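Local coordinates for oligogalacturonate lyase (Vibrio parahaemolyticus RIMD 2210633, PDB 3C5M), which probably cleaves short pectin-derived oligogalacturonates by beta-elimination, using a manganese-binding seven-bladed beta-propeller, at residues 322-327 and 333-338. Numbering follows the deposited sequence.
Sequences LYVLNT and QKLCKH
V324 N meets Q333 O at 2.8 Å in a nearly straight bond lying in the carbonyl plane, while the return bond from Q333 N to V324 O is weak. Farther along, L322 faces two residues at once: its O accepts L335 N at 2.9 Å, and its N donates to C336 O at 3.1 Å. With L335 turned to phi/psi -81°/-69°, this two-against-one pairing illustrates a classic beta bulge in an antiparallel hairpin. Between these bonds, Y323 and K334 form a non-hydrogen-bonded pair. Their side chains lie alongside each other on one face, with K334 CG 3.8 Å from Y323 CE1; the phenol itself is hydrogen-bonded to D319, and the lysine also makes a cation-pi contact with F321. V324 occupies the other face, where CG1 lies anti to the backbone N (chi1 172°) and CG2, anti to the carbonyl carbon, reaches across the L335 side chain. At the far end L322 CG approaches the edge of the H338 ring, in its plane, 3.8 Å from CD2. The imidazole's NE2 is hydrogen-bonded to G301 O, which ties the ring to the end of strand 296-301, beyond 321-326. L322 CD1 turns to C336 SG, 4.0 Å away. These two strands are the outer pair of a four-stranded propeller blade: 321-326 pairs on its other side with 296-301, 334-337 forms the blade's edge, and L322, L335 and H338 pack against strand 364-369 of the next blade.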
loop_
_atom_site.group_PDB
_atom_site.type_symbol
_atom_site.label_atom_id
_atom_site.label_comp_id
_atom_site.label_asym_id
_atom_site.label_seq_id
_atom_site.Cartn_x
_atom_site.Cartn_y
_atom_site.Cartn_z
ATOM N N LEU A 322 -5.167 -4.745 -16.106
ATOM C CA LEU A 322 -5.020 -5.229 -14.747
ATOM C C LEU A 322 -4.872 -6.735 -14.883
ATOM O O LEU A 322 -5.558 -7.357 -15.689
ATOM C CB LEU A 322 -6.263 -4.904 -13.921
ATOM C CG LEU A 322 -6.303 -3.505 -13.304
ATOM C CD1 LEU A 322 -7.639 -3.279 -12.600
ATOM C CD2 LEU A 322 -5.134 -3.350 -12.341
ATOM N N TYR A 323 -3.983 -7.328 -14.102
ATOM C CA TYR A 323 -3.780 -8.761 -14.201
ATOM C C TYR A 323 -4.190 -9.541 -12.967
ATOM O O TYR A 323 -3.982 -9.096 -11.839
ATOM C CB TYR A 323 -2.317 -9.046 -14.514
ATOM C CG TYR A 323 -1.901 -8.660 -15.909
ATOM C CD1 TYR A 323 -1.812 -9.621 -16.922
ATOM C CD2 TYR A 323 -1.575 -7.337 -16.219
ATOM C CE1 TYR A 323 -1.403 -9.279 -18.206
ATOM C CE2 TYR A 323 -1.166 -6.981 -17.499
ATOM C CZ TYR A 323 -1.080 -7.957 -18.488
ATOM O OH TYR A 323 -0.677 -7.626 -19.761
ATOM N N VAL A 324 -4.792 -10.703 -13.183
ATOM C CA VAL A 324 -5.174 -11.553 -12.069
ATOM C C VAL A 324 -4.404 -12.866 -12.212
ATOM O O VAL A 324 -4.793 -13.768 -12.960
ATOM C CB VAL A 324 -6.687 -11.814 -12.041
ATOM C CG1 VAL A 324 -7.010 -12.842 -10.991
ATOM C CG2 VAL A 324 -7.425 -10.528 -11.733
ATOM N N LEU A 325 -3.284 -12.946 -11.502
ATOM C CA LEU A 325 -2.439 -14.122 -11.528
ATOM C C LEU A 325 -3.000 -15.228 -10.646
ATOM O O LEU A 325 -3.582 -14.978 -9.595
ATOM C CB LEU A 325 -1.021 -13.770 -11.069
ATOM C CG LEU A 325 -0.229 -12.766 -11.915
ATOM C CD1 LEU A 325 -0.868 -11.396 -11.805
ATOM C CD2 LEU A 325 1.222 -12.703 -11.439
ATOM N N ASN A 326 -2.818 -16.459 -11.100
ATOM C CA ASN A 326 -3.266 -17.629 -10.378
ATOM C C ASN A 326 -2.011 -18.350 -9.870
ATOM O O ASN A 326 -1.370 -19.074 -10.623
ATOM C CB ASN A 326 -4.037 -18.533 -11.323
ATOM C CG ASN A 326 -4.715 -19.663 -10.607
ATOM O OD1 ASN A 326 -4.085 -20.400 -9.845
ATOM N ND2 ASN A 326 -6.013 -19.819 -10.848
ATOM N N THR A 327 -1.664 -18.142 -8.601
ATOM C CA THR A 327 -0.479 -18.747 -7.983
ATOM C C THR A 327 -0.302 -20.239 -8.270
ATOM O O THR A 327 0.729 -20.653 -8.800
ATOM C CB THR A 327 -0.488 -18.538 -6.440
ATOM O OG1 THR A 327 -0.341 -17.144 -6.153
ATOM C CG2 THR A 327 0.645 -19.305 -5.768
ATOM N N GLN A 333 -3.609 -13.553 -16.118
ATOM C CA GLN A 333 -4.690 -13.336 -17.070
ATOM C C GLN A 333 -5.201 -11.902 -16.988
ATOM O O GLN A 333 -5.282 -11.330 -15.899
ATOM C CB GLN A 333 -5.817 -14.323 -16.780
ATOM C CG GLN A 333 -6.911 -14.372 -17.832
ATOM C CD GLN A 333 -7.865 -15.550 -17.626
ATOM O OE1 GLN A 333 -8.823 -15.737 -18.380
ATOM N NE2 GLN A 333 -7.600 -16.349 -16.598
ATOM N N LYS A 334 -5.536 -11.314 -18.132
ATOM C CA LYS A 334 -6.039 -9.945 -18.143
ATOM C C LYS A 334 -7.447 -9.906 -17.589
ATOM O O LYS A 334 -8.325 -10.572 -18.118
ATOM C CB LYS A 334 -6.051 -9.376 -19.559
ATOM C CG LYS A 334 -4.677 -9.147 -20.169
ATOM C CD LYS A 334 -4.807 -8.349 -21.467
ATOM C CE LYS A 334 -3.456 -8.052 -22.111
ATOM N NZ LYS A 334 -2.717 -9.273 -22.572
ATOM N N LEU A 335 -7.663 -9.125 -16.530
ATOM C CA LEU A 335 -8.992 -9.027 -15.906
ATOM C C LEU A 335 -9.840 -8.052 -16.700
ATOM O O LEU A 335 -10.818 -8.417 -17.346
ATOM C CB LEU A 335 -8.893 -8.516 -14.458
ATOM C CG LEU A 335 -9.956 -8.961 -13.440
ATOM C CD1 LEU A 335 -9.978 -7.991 -12.263
ATOM C CD2 LEU A 335 -11.319 -9.032 -14.093
ATOM N N CYS A 336 -9.462 -6.790 -16.625
ATOM C CA CYS A 336 -10.170 -5.760 -17.342
ATOM C C CYS A 336 -9.109 -4.746 -17.647
ATOM O O CYS A 336 -7.916 -5.046 -17.588
ATOM C CB CYS A 336 -11.279 -5.139 -16.486
ATOM S SG CYS A 336 -10.687 -4.158 -15.096
ATOM N N LYS A 337 -9.539 -3.535 -17.949
ATOM C CA LYS A 337 -8.604 -2.493 -18.302
ATOM C C LYS A 337 -8.755 -1.305 -17.359
ATOM O O LYS A 337 -9.868 -0.902 -17.058
ATOM C CB LYS A 337 -8.874 -2.108 -19.762
ATOM C CG LYS A 337 -7.806 -1.286 -20.426
ATOM C CD LYS A 337 -7.890 -1.356 -21.956
ATOM C CE LYS A 337 -9.196 -0.785 -22.522
ATOM N NZ LYS A 337 -10.329 -1.755 -22.448
ATOM N N HIS A 338 -7.636 -0.772 -16.869
ATOM C CA HIS A 338 -7.675 0.385 -15.977
ATOM C C HIS A 338 -7.388 1.667 -16.747
ATOM O O HIS A 338 -7.851 2.737 -16.368
ATOM C CB HIS A 338 -6.685 0.224 -14.797
ATOM C CG HIS A 338 -5.238 0.202 -15.195
ATOM N ND1 HIS A 338 -4.581 1.307 -15.698
ATOM C CD2 HIS A 338 -4.318 -0.791 -15.147
ATOM C CE1 HIS A 338 -3.319 0.993 -15.942
ATOM N NE2 HIS A 338 -3.133 -0.275 -15.617
#